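MxaA (Stigmatella aurantiaca, PDB 4W4T) is a peptide synthetase of the myxalamid PKS-NRPS pathway whose terminal NADPH-binding reductase domain, a short-chain dehydrogenase relative, probably releases the product by reduction to an alcohol. Local coordinates at residues A[272-277]-A[341-346]. Residues are numbered along the deposited sequence; the frame is centred on the assembly and turned at random.
Sequences MGVAPS and LSELGS
M272, present as selenomethionine, and V274 reach across to L344 and E343 of helix 337-348 from the two sides of G273, the C-prime residue of a Schellman motif. That motif ends helix 261-272: V274 N donates a hydrogen bond to C269 O, and G273 takes the positive phi (79°) that glycine adopts with least strain. The chain then enters strand 274-277, which pairs in parallel with 333-336, a two-stranded sheet separate from the large parallel sheet of the Rossmann fold. Helix 337-348 follows the second strand directly and packs back against the first.

The tight part is M272 on L344. The M272 chain runs extended through chi2 (-170°) and then bends at chi3 (-79°), so SE lies 3.8 Å from L344 CA while CE turns to L344 CD1, also at 3.8 Å. The two side chains cross at about a right angle. A long, unbranched, flexible side chain suits this place, since it spans a gap of 8.0 Å between M272 CA and L344 CA; leucine offers it a compact branched end, and L358 and L361 of helix 352-362 also touch L344.

At E343 the contact is looser and partly exposed. V274 is buried, and a beta-branched side chain suits its extended strand position, with R333 and L335 beside it. Glutamate suits the helix side because its chain, bent at chi2, spans to the strands and ends in a charge, OE1 making a long, weak ion pair with R333. The carboxylate meets V274 by van der Waals contact alone, E343 OE1 lying 3.7 Å from V274 CG1.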
loop_
_atom_site.group_PDB
_atom_site.type_symbol
_atom_site.label_atom_id
_atom_site.label_comp_id
_atom_site.label_asym_id
_atom_site.label_seq_id
_atom_site.Cartn_x
_atom_site.Cartn_y
_atom_site.Cartn_z
HETATM N N MSE A 272 9.691 17.233 -2.772
HETATM C CA MSE A 272 8.607 18.212 -2.706
HETATM C C MSE A 272 9.097 19.600 -2.345
HETATM O O MSE A 272 8.433 20.592 -2.636
HETATM C CB MSE A 272 7.554 17.795 -1.691
HETATM C CG MSE A 272 6.856 16.507 -2.067
HETATM SE SE MSE A 272 5.348 16.238 -0.876
HETATM C CE MSE A 272 6.314 15.559 0.638
ATOM N N GLY A 273 10.247 19.665 -1.685
ATOM C CA GLY A 273 10.796 20.942 -1.256
ATOM C C GLY A 273 10.121 21.451 0.003
ATOM O O GLY A 273 10.177 22.636 0.317
ATOM N N VAL A 274 9.449 20.557 0.720
ATOM C CA VAL A 274 8.752 20.946 1.938
ATOM C C VAL A 274 8.827 19.852 3.010
ATOM O O VAL A 274 8.768 18.659 2.708
ATOM C CB VAL A 274 7.285 21.315 1.637
ATOM C CG1 VAL A 274 6.515 20.117 1.090
ATOM C CG2 VAL A 274 6.625 21.855 2.879
ATOM N N ALA A 275 8.985 20.267 4.264
ATOM C CA ALA A 275 9.098 19.325 5.381
ATOM C C ALA A 275 8.120 19.725 6.477
ATOM O O ALA A 275 7.752 20.904 6.578
ATOM C CB ALA A 275 10.527 19.296 5.915
ATOM N N PRO A 276 7.695 18.754 7.304
ATOM C CA PRO A 276 6.697 19.046 8.335
ATOM C C PRO A 276 7.319 19.536 9.628
ATOM O O PRO A 276 8.376 19.040 10.022
ATOM C CB PRO A 276 6.022 17.686 8.547
ATOM C CG PRO A 276 7.114 16.709 8.295
ATOM C CD PRO A 276 7.961 17.302 7.201
ATOM N N SER A 277 6.680 20.494 10.286
ATOM C CA SER A 277 7.083 20.823 11.639
ATOM C C SER A 277 6.333 19.859 12.551
ATOM O O SER A 277 5.113 19.913 12.664
ATOM C CB SER A 277 6.788 22.286 11.991
ATOM O OG SER A 277 5.430 22.610 11.766
ATOM N N LEU A 341 1.124 16.803 5.111
ATOM C CA LEU A 341 0.533 15.520 4.728
ATOM C C LEU A 341 -0.427 15.706 3.547
ATOM O O LEU A 341 -0.544 14.840 2.670
ATOM C CB LEU A 341 -0.192 14.888 5.915
ATOM C CG LEU A 341 -0.701 13.450 5.746
ATOM C CD1 LEU A 341 0.460 12.488 5.481
ATOM C CD2 LEU A 341 -1.470 13.011 6.990
ATOM N N SER A 342 -1.106 16.846 3.526
ATOM C CA SER A 342 -2.045 17.134 2.443
ATOM C C SER A 342 -1.292 17.389 1.138
ATOM O O SER A 342 -1.741 16.980 0.071
ATOM C CB SER A 342 -2.928 18.325 2.807
ATOM O OG SER A 342 -3.592 18.804 1.661
ATOM N N GLU A 343 -0.139 18.049 1.219
ATOM C CA GLU A 343 0.684 18.237 0.028
ATOM C C GLU A 343 1.246 16.911 -0.473
ATOM O O GLU A 343 1.411 16.715 -1.677
ATOM C CB GLU A 343 1.816 19.237 0.295
ATOM C CG GLU A 343 1.291 20.602 0.681
ATOM C CD GLU A 343 2.171 21.755 0.227
ATOM O OE1 GLU A 343 3.314 21.520 -0.238
ATOM O OE2 GLU A 343 1.711 22.914 0.347
ATOM N N LEU A 344 1.541 15.996 0.445
ATOM C CA LEU A 344 2.013 14.680 0.049
ATOM C C LEU A 344 0.911 13.972 -0.751
ATOM O O LEU A 344 1.164 13.406 -1.810
ATOM C CB LEU A 344 2.412 13.850 1.275
ATOM C CG LEU A 344 2.946 12.431 1.050
ATOM C CD1 LEU A 344 4.180 12.429 0.168
ATOM C CD2 LEU A 344 3.263 11.765 2.388
ATOM N N GLY A 345 -0.311 14.032 -0.232
ATOM C CA GLY A 345 -1.446 13.400 -0.883
ATOM C C GLY A 345 -1.660 13.961 -2.277
ATOM O O GLY A 345 -1.887 13.218 -3.232
ATOM N N SER A 346 -1.561 15.279 -2.391
ATOM C CA SER A 346 -1.703 15.943 -3.680
ATOM C C SER A 346 -0.574 15.539 -4.639
ATOM O O SER A 346 -0.804 15.277 -5.819
ATOM C CB SER A 346 -1.740 17.454 -3.475
ATOM O OG SER A 346 -1.528 18.138 -4.689
#